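PDB 4S3J: cortical-lytic enzyme from Bacillus cereus, which hydrolyses partially degraded spore-cortex peptidoglycan during germination, acting as an N-acetylglucosaminidase that recognises muramic acid delta-lactam. Local coordinates for residues A[69-74]-A[100-105]; A[393-398]-A[422-427]. One frame throughout, in Å; residues are numbered along the deposited sequence.

Interaction 1: A[69-74]-A[100-105]; sequences TYNVPL and GTKRSV
N71 is the side chain that meets the 100-105 segment most fully. Its CB lies 3.4 Å from the backbone O of T101, and its amide continues along the chain toward K102. With CG of N71 anti to the carbonyl carbon (chi1 -53°), the amide reaches the side chain of K102. There ND2 of N71 comes within 3.8 Å of CG of K102, and the two side chains cross at a slant. Three bonds grip the amide. OD1 accepts from a water that also takes the N-H of R103, and it accepts a second bond from NZ of K398. ND2 donates to the backbone O of N424. K102 bends at chi3 (67°), and its NZ bonds to the O of V422.

Backbone atoms make the tighter contacts. N71 leaves helix 63-70 with positive phi in a Schellman motif. N of T101 donates to O of N71 at 3.0 Å, with the donor tilted 30° from the carbonyl plane. G100 fits closely here, since its CA is 3.2 Å from O of N71. CA of G100 also makes a CA-H...O contact with O of Y70, at 3.4 Å. A water links O of Y70 to N of G100. CG1 of V72 packs against CA of G100, at 3.5 Å.

The contact thus joins the end of helix 63-70, in the second LysM domain, to the linker that enters strand 104-111 of the catalytic TIM barrel. Helix 387-400 and strand 426-427 lie beside it.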
ATOM      1  N   THR A  69      -7.450 -16.453   3.083  1.00 16.99           N
ATOM      2  CA  THR A  69      -6.726 -15.768   4.123  1.00 17.06           C
ATOM      3  C   THR A  69      -5.628 -16.647   4.714  1.00 17.82           C
ATOM      4  O   THR A  69      -4.493 -16.196   4.852  1.00 18.37           O
ATOM      5  CB  THR A  69      -7.679 -15.310   5.250  1.00 15.99           C
ATOM      6  OG1 THR A  69      -8.558 -14.296   4.754  1.00 16.40           O
ATOM      7  CG2 THR A  69      -6.907 -14.752   6.463  1.00 16.48           C
ATOM      8  N   TYR A  70      -5.954 -17.897   5.040  1.00 16.89           N
ATOM      9  CA  TYR A  70      -5.003 -18.748   5.751  1.00 16.31           C
ATOM     10  C   TYR A  70      -4.201 -19.688   4.864  1.00 20.11           C
ATOM     11  O   TYR A  70      -3.508 -20.558   5.361  1.00 22.21           O
ATOM     12  CB  TYR A  70      -5.745 -19.523   6.857  1.00 19.45           C
ATOM     13  CG  TYR A  70      -6.123 -18.576   7.973  1.00 16.68           C
ATOM     14  CD1 TYR A  70      -5.163 -18.124   8.854  1.00 14.47           C
ATOM     15  CD2 TYR A  70      -7.421 -18.116   8.124  1.00 16.07           C
ATOM     16  CE1 TYR A  70      -5.472 -17.200   9.864  1.00 15.94           C
ATOM     17  CE2 TYR A  70      -7.749 -17.210   9.156  1.00 15.43           C
ATOM     18  CZ  TYR A  70      -6.765 -16.761  10.012  1.00 15.55           C
ATOM     19  OH  TYR A  70      -7.074 -15.860  11.022  1.00 17.49           O
ATOM     20  N   ASN A  71      -4.227 -19.441   3.559  1.00 16.25           N
ATOM     21  CA  ASN A  71      -3.400 -20.186   2.599  1.00 19.33           C
ATOM     22  C   ASN A  71      -3.597 -21.693   2.670  1.00 19.41           C
ATOM     23  O   ASN A  71      -2.639 -22.469   2.517  1.00 21.10           O
ATOM     24  CB  ASN A  71      -1.927 -19.878   2.847  1.00 19.29           C
ATOM     25  CG  ASN A  71      -1.633 -18.380   2.853  1.00 19.66           C
ATOM     26  OD1 ASN A  71      -2.065 -17.647   1.966  1.00 20.48           O
ATOM     27  ND2 ASN A  71      -0.913 -17.920   3.876  1.00 20.65           N
ATOM     28  N   VAL A  72      -4.853 -22.096   2.820  1.00 19.34           N
ATOM     29  CA  VAL A  72      -5.257 -23.506   2.905  1.00 23.09           C
ATOM     30  C   VAL A  72      -6.226 -23.857   1.780  1.00 19.21           C
ATOM     31  O   VAL A  72      -7.128 -23.088   1.483  1.00 23.83           O
ATOM     32  CB  VAL A  72      -5.919 -23.816   4.270  1.00 30.63           C
ATOM     33  CG1 VAL A  72      -4.960 -23.558   5.403  1.00 28.19           C
ATOM     34  CG2 VAL A  72      -7.149 -23.008   4.467  1.00 27.05           C
ATOM     35  N   PRO A  73      -6.020 -24.989   1.101  1.00 22.60           N
ATOM     36  CA  PRO A  73      -7.005 -25.296   0.058  1.00 25.19           C
ATOM     37  C   PRO A  73      -8.440 -25.363   0.583  1.00 26.34           C
ATOM     38  O   PRO A  73      -8.672 -25.881   1.673  1.00 28.54           O
ATOM     39  CB  PRO A  73      -6.565 -26.672  -0.459  1.00 27.05           C
ATOM     40  CG  PRO A  73      -5.142 -26.816  -0.060  1.00 31.41           C
ATOM     41  CD  PRO A  73      -4.954 -26.001   1.192  1.00 24.77           C
ATOM     42  N   LEU A  74      -9.388 -24.835  -0.181  1.00 23.26           N
ATOM     43  CA  LEU A  74     -10.775 -24.757   0.267  1.00 26.37           C
ATOM     44  C   LEU A  74     -11.363 -26.139   0.571  1.00 28.14           C
ATOM     45  O   LEU A  74     -12.093 -26.302   1.549  1.00 24.39           O
ATOM     46  CB  LEU A  74     -11.623 -24.036  -0.782  1.00 25.41           C
ATOM     47  CG  LEU A  74     -13.132 -24.015  -0.535  1.00 27.89           C
ATOM     48  CD1 LEU A  74     -13.471 -23.416   0.810  1.00 27.76           C
ATOM     49  CD2 LEU A  74     -13.874 -23.317  -1.669  1.00 28.04           C
ATOM     50  N   GLY A 100      -1.454 -23.556   6.761  1.00 27.85           N
ATOM     51  CA  GLY A 100      -1.439 -23.303   5.327  1.00 34.23           C
ATOM     52  C   GLY A 100      -0.013 -23.170   4.843  1.00 27.91           C
ATOM     53  O   GLY A 100       0.912 -23.316   5.639  1.00 31.96           O
ATOM     54  N   THR A 101       0.179 -22.933   3.545  1.00 26.29           N
ATOM     55  CA  THR A 101       1.525 -22.677   3.026  1.00 22.72           C
ATOM     56  C   THR A 101       1.598 -21.262   2.442  1.00 21.83           C
ATOM     57  O   THR A 101       0.942 -20.951   1.444  1.00 25.30           O
ATOM     58  CB  THR A 101       1.921 -23.706   1.965  1.00 36.89           C
ATOM     59  OG1 THR A 101       1.067 -23.566   0.825  1.00 75.54           O
ATOM     60  CG2 THR A 101       1.787 -25.112   2.524  1.00 26.01           C
ATOM     61  N   LYS A 102       2.495 -20.467   3.008  1.00 24.66           N
ATOM     62  CA  LYS A 102       2.687 -19.064   2.621  1.00 25.63           C
ATOM     63  C   LYS A 102       3.458 -18.938   1.343  1.00 31.65           C
ATOM     64  O   LYS A 102       4.410 -19.682   1.123  1.00 29.53           O
ATOM     65  CB  LYS A 102       3.451 -18.310   3.712  1.00 25.56           C
ATOM     66  CG  LYS A 102       2.713 -18.118   4.986  1.00 33.18           C
ATOM     67  CD  LYS A 102       3.641 -17.727   6.129  1.00 42.28           C
ATOM     68  CE  LYS A 102       4.279 -16.397   6.004  1.00 43.94           C
ATOM     69  NZ  LYS A 102       4.945 -16.052   7.296  1.00 46.84           N
ATOM     70  N   ARG A 103       2.952 -18.103   0.442  1.00 27.92           N
ATOM     71  CA  ARG A 103       3.726 -17.684  -0.731  1.00 30.30           C
ATOM     72  C   ARG A 103       4.554 -16.453  -0.384  1.00 25.93           C
ATOM     73  O   ARG A 103       4.309 -15.774   0.634  1.00 21.49           O
ATOM     74  CB  ARG A 103       2.822 -17.432  -1.940  1.00 39.92           C
ATOM     75  CG  ARG A 103       1.711 -16.424  -1.769  1.00 51.79           C
ATOM     76  CD  ARG A 103       0.834 -16.418  -3.013  1.00 72.38           C
ATOM     77  NE  ARG A 103       0.830 -15.293  -3.962  1.00 72.93           N
ATOM     78  CZ  ARG A 103       1.779 -14.385  -4.192  1.00 54.73           C
ATOM     79  NH1 ARG A 103       2.939 -14.359  -3.547  1.00 53.86           N
ATOM     80  NH2 ARG A 103       1.539 -13.470  -5.124  1.00 32.23           N
ATOM     81  N   SER A 104       5.585 -16.224  -1.198  1.00 22.30           N
ATOM     82  CA  SER A 104       6.478 -15.084  -1.053  1.00 23.73           C
ATOM     83  C   SER A 104       5.823 -13.839  -1.612  1.00 24.69           C
ATOM     84  O   SER A 104       4.954 -13.919  -2.483  1.00 26.08           O
ATOM     85  CB  SER A 104       7.810 -15.325  -1.776  1.00 31.83           C
ATOM     86  OG  SER A 104       8.563 -16.323  -1.119  1.00 50.04           O
ATOM     87  N   VAL A 105       6.254 -12.693  -1.109  1.00 19.82           N
ATOM     88  CA  VAL A 105       5.801 -11.398  -1.616  1.00 20.76           C
ATOM     89  C   VAL A 105       6.972 -10.419  -1.600  1.00 21.36           C
ATOM     90  O   VAL A 105       7.879 -10.530  -0.772  1.00 18.58           O
ATOM     91  CB  VAL A 105       4.606 -10.850  -0.767  1.00 22.53           C
ATOM     92  CG1 VAL A 105       5.064 -10.327   0.595  1.00 22.95           C
ATOM     93  CG2 VAL A 105       3.854  -9.780  -1.513  1.00 27.45           C
TER
HETATM   94  O   HOH W   1      -2.402 -20.897   7.979  1.00 32.92           O
HETATM   95  O   HOH W   2       0.601 -16.458   1.100  1.00 19.21           O

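Interaction 2: A[393-398]-A[422-427]; sequences KFNLMK and VENFTI
F425 pushes the edge of its ring against the face of F394, in the TIM barrel of this family 18 glycosyl hydrolase. The contact joins helix 387-400 to the end of helix 415-424 and to F425, the residue just after it. The pair is a T-shaped stack, with ring planes at 78° and centroids 5.5 Å apart. CE2 of F425 does the touching, 3.7 Å from CG of F394. CG is anti to the carbonyl carbon in both F394 (chi1 -71°) and F425 (chi1 -59°), and this brings the edge of one ring to the face of the other.

Other side chains of helix 387-400 also reach F425. CE of M397 approaches CZ of F425 at 4.3 Å. The long chain of K398 runs past the ring, with both CG and CE 3.9 Å from CE1 of F425. Its ammonium group gives at most a weak, long cation-pi attraction.

K398 is extended beyond CG, and this carries NZ past the F425 ring to N424. NZ is shared, for it also bonds to OD1 of N71 and O of Q68. The amide of N424 is held at both ends. ND2 donates to O of L420 and lies 3.6 Å from CD2 of F394, while OD1 also accepts from Q391. NZ of K398 meets OD1 of N424 at 2.9 Å, in the carbonyl plane and on a lone pair.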
ATOM      1  N   LYS A 393      -7.372  -7.145   0.299  1.00 13.50           N
ATOM      2  CA  LYS A 393      -6.371  -6.816  -0.712  1.00 11.86           C
ATOM      3  C   LYS A 393      -5.280  -7.880  -0.815  1.00 15.93           C
ATOM      4  O   LYS A 393      -4.880  -8.249  -1.926  1.00 16.62           O
ATOM      5  CB  LYS A 393      -5.755  -5.458  -0.403  1.00 14.65           C
ATOM      6  CG  LYS A 393      -6.691  -4.275  -0.667  1.00 15.47           C
ATOM      7  CD  LYS A 393      -6.889  -4.066  -2.157  1.00 14.49           C
ATOM      8  CE  LYS A 393      -7.876  -2.941  -2.484  1.00 15.74           C
ATOM      9  NZ  LYS A 393      -7.450  -1.595  -2.014  1.00 17.09           N
ATOM     10  N   PHE A 394      -4.828  -8.414   0.322  1.00 14.31           N
ATOM     11  CA  PHE A 394      -3.852  -9.508   0.312  1.00 15.32           C
ATOM     12  C   PHE A 394      -4.440 -10.722  -0.427  1.00 18.29           C
ATOM     13  O   PHE A 394      -3.739 -11.369  -1.215  1.00 16.65           O
ATOM     14  CB  PHE A 394      -3.460  -9.920   1.735  1.00 15.68           C
ATOM     15  CG  PHE A 394      -2.590  -8.914   2.482  1.00 13.99           C
ATOM     16  CD1 PHE A 394      -1.922  -7.859   1.842  1.00 14.57           C
ATOM     17  CD2 PHE A 394      -2.482  -9.012   3.874  1.00 17.22           C
ATOM     18  CE1 PHE A 394      -1.120  -6.982   2.558  1.00 13.67           C
ATOM     19  CE2 PHE A 394      -1.700  -8.132   4.586  1.00 17.55           C
ATOM     20  CZ  PHE A 394      -1.019  -7.096   3.921  1.00 15.42           C
ATOM     21  N   ASN A 395      -5.706 -11.054  -0.165  1.00 16.42           N
ATOM     22  CA  ASN A 395      -6.353 -12.192  -0.834  1.00 17.42           C
ATOM     23  C   ASN A 395      -6.485 -11.945  -2.348  1.00 17.67           C
ATOM     24  O   ASN A 395      -6.338 -12.867  -3.157  1.00 18.53           O
ATOM     25  CB  ASN A 395      -7.712 -12.476  -0.215  1.00 17.74           C
ATOM     26  CG  ASN A 395      -7.600 -13.058   1.188  1.00 20.57           C
ATOM     27  OD1 ASN A 395      -6.499 -13.372   1.670  1.00 16.55           O
ATOM     28  ND2 ASN A 395      -8.732 -13.177   1.857  1.00 17.09           N
ATOM     29  N   LEU A 396      -6.744 -10.696  -2.736  1.00 16.84           N
ATOM     30  CA  LEU A 396      -6.775 -10.350  -4.158  1.00 17.21           C
ATOM     31  C   LEU A 396      -5.411 -10.599  -4.821  1.00 19.60           C
ATOM     32  O   LEU A 396      -5.339 -11.124  -5.947  1.00 19.87           O
ATOM     33  CB  LEU A 396      -7.198  -8.900  -4.332  1.00 16.62           C
ATOM     34  CG  LEU A 396      -7.171  -8.332  -5.756  1.00 16.31           C
ATOM     35  CD1 LEU A 396      -8.159  -9.101  -6.648  1.00 24.45           C
ATOM     36  CD2 LEU A 396      -7.499  -6.860  -5.759  1.00 16.94           C
ATOM     37  N   MET A 397      -4.335 -10.235  -4.125  1.00 16.68           N
ATOM     38  CA  MET A 397      -2.978 -10.445  -4.635  1.00 17.36           C
ATOM     39  C   MET A 397      -2.747 -11.928  -4.873  1.00 19.02           C
ATOM     40  O   MET A 397      -2.190 -12.323  -5.897  1.00 20.60           O
ATOM     41  CB  MET A 397      -1.934  -9.910  -3.660  1.00 17.92           C
ATOM     42  CG  MET A 397      -1.953  -8.385  -3.499  1.00 21.24           C
ATOM     43  SD  MET A 397      -0.914  -7.839  -2.115  1.00 20.03           S
ATOM     44  CE  MET A 397       0.674  -8.542  -2.585  1.00 21.11           C
ATOM     45  N   LYS A 398      -3.189 -12.737  -3.927  1.00 17.86           N
ATOM     46  CA  LYS A 398      -3.044 -14.185  -4.048  1.00 18.91           C
ATOM     47  C   LYS A 398      -3.803 -14.720  -5.255  1.00 23.57           C
ATOM     48  O   LYS A 398      -3.260 -15.520  -6.034  1.00 24.40           O
ATOM     49  CB  LYS A 398      -3.536 -14.884  -2.769  1.00 19.90           C
ATOM     50  CG  LYS A 398      -2.729 -14.531  -1.526  1.00 17.70           C
ATOM     51  CD  LYS A 398      -3.332 -15.125  -0.276  1.00 16.93           C
ATOM     52  CE  LYS A 398      -2.782 -14.455   1.004  1.00 19.92           C
ATOM     53  NZ  LYS A 398      -3.283 -15.190   2.225  1.00 17.56           N
ATOM     54  N   VAL A 422       3.184 -10.030   7.410  1.00 17.83           N
ATOM     55  CA  VAL A 422       4.065 -11.160   7.760  1.00 22.11           C
ATOM     56  C   VAL A 422       3.292 -12.432   8.121  1.00 22.40           C
ATOM     57  O   VAL A 422       3.827 -13.545   7.975  1.00 21.05           O
ATOM     58  CB  VAL A 422       5.026 -10.828   8.934  1.00 29.90           C
ATOM     59  CG1 VAL A 422       5.924  -9.687   8.568  1.00 57.79           C
ATOM     60  CG2 VAL A 422       4.291 -10.509  10.190  1.00 28.34           C
ATOM     61  N   GLU A 423       2.044 -12.302   8.567  1.00 18.49           N
ATOM     62  CA  GLU A 423       1.225 -13.482   8.827  1.00 17.66           C
ATOM     63  C   GLU A 423       0.810 -14.145   7.519  1.00 18.75           C
ATOM     64  O   GLU A 423       0.753 -15.371   7.414  1.00 21.19           O
ATOM     65  CB  GLU A 423      -0.025 -13.109   9.622  1.00 20.95           C
ATOM     66  CG  GLU A 423       0.251 -12.750  11.071  1.00 28.72           C
ATOM     67  CD  GLU A 423       0.719 -13.934  11.913  1.00 27.55           C
ATOM     68  OE1 GLU A 423       0.202 -15.064  11.734  1.00 28.80           O
ATOM     69  OE2 GLU A 423       1.612 -13.728  12.752  1.00 28.96           O
ATOM     70  N   ASN A 424       0.588 -13.324   6.500  1.00 14.88           N
ATOM     71  CA  ASN A 424       0.049 -13.815   5.231  1.00 15.62           C
ATOM     72  C   ASN A 424       1.067 -14.357   4.264  1.00 20.46           C
ATOM     73  O   ASN A 424       0.750 -15.234   3.477  1.00 20.41           O
ATOM     74  CB  ASN A 424      -0.706 -12.692   4.518  1.00 14.40           C
ATOM     75  CG  ASN A 424      -2.161 -12.624   4.912  1.00 19.20           C
ATOM     76  OD1 ASN A 424      -3.022 -13.197   4.249  1.00 17.67           O
ATOM     77  ND2 ASN A 424      -2.459 -11.894   5.986  1.00 17.24           N
ATOM     78  N   PHE A 425       2.265 -13.781   4.313  1.00 16.69           N
ATOM     79  CA  PHE A 425       3.303 -13.971   3.319  1.00 18.70           C
ATOM     80  C   PHE A 425       4.676 -14.154   3.926  1.00 17.84           C
ATOM     81  O   PHE A 425       4.958 -13.686   5.029  1.00 19.60           O
ATOM     82  CB  PHE A 425       3.408 -12.752   2.383  1.00 20.70           C
ATOM     83  CG  PHE A 425       2.145 -12.410   1.628  1.00 18.36           C
ATOM     84  CD1 PHE A 425       1.699 -13.204   0.589  1.00 21.71           C
ATOM     85  CD2 PHE A 425       1.434 -11.252   1.936  1.00 16.21           C
ATOM     86  CE1 PHE A 425       0.560 -12.872  -0.111  1.00 24.97           C
ATOM     87  CE2 PHE A 425       0.302 -10.912   1.225  1.00 18.88           C
ATOM     88  CZ  PHE A 425      -0.136 -11.716   0.208  1.00 20.19           C
ATOM     89  N   THR A 426       5.564 -14.767   3.147  1.00 19.83           N
ATOM     90  CA  THR A 426       6.984 -14.685   3.413  1.00 20.12           C
ATOM     91  C   THR A 426       7.515 -13.456   2.702  1.00 22.91           C
ATOM     92  O   THR A 426       7.351 -13.331   1.506  1.00 28.11           O
ATOM     93  CB  THR A 426       7.712 -15.937   2.920  1.00 26.76           C
ATOM     94  OG1 THR A 426       7.226 -17.067   3.652  1.00 27.22           O
ATOM     95  CG2 THR A 426       9.184 -15.814   3.128  1.00 30.00           C
ATOM     96  N   ILE A 427       8.072 -12.511   3.444  1.00 20.02           N
ATOM     97  CA  ILE A 427       8.529 -11.256   2.836  1.00 21.06           C
ATOM     98  C   ILE A 427       9.943 -11.452   2.298  1.00 26.42           C
ATOM     99  O   ILE A 427      10.870 -11.757   3.043  1.00 24.19           O
ATOM    100  CB  ILE A 427       8.484 -10.096   3.849  1.00 21.48           C
ATOM    101  CG1 ILE A 427       7.036  -9.904   4.330  1.00 20.49           C
ATOM    102  CG2 ILE A 427       9.068  -8.828   3.262  1.00 23.68           C
ATOM    103  CD1 ILE A 427       6.903  -8.980   5.467  1.00 26.79           C
TER

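Interaction 2 is buried among the outer helices of the barrel domain, whereas interaction 1 is only partly buried, nearer the surface, where a LysM domain meets the barrel. Their chemistry follows their places. Aromatic packing plus one lysine-amide bond holds 393-398 to 422-427. One asparagine side chain, backbone contacts and bridging waters hold 69-74 to 100-105. The two centres are 8 Å apart, and polar bonds from N71 and K102 run to the elements of interaction 2. N71 ties the LysM side to both helices, 387-400 and 415-424, and K102 adds a bond from the linker to helix 415-424. Both contacts also reach the same pair of parallel strands, 104-111 and 426-427.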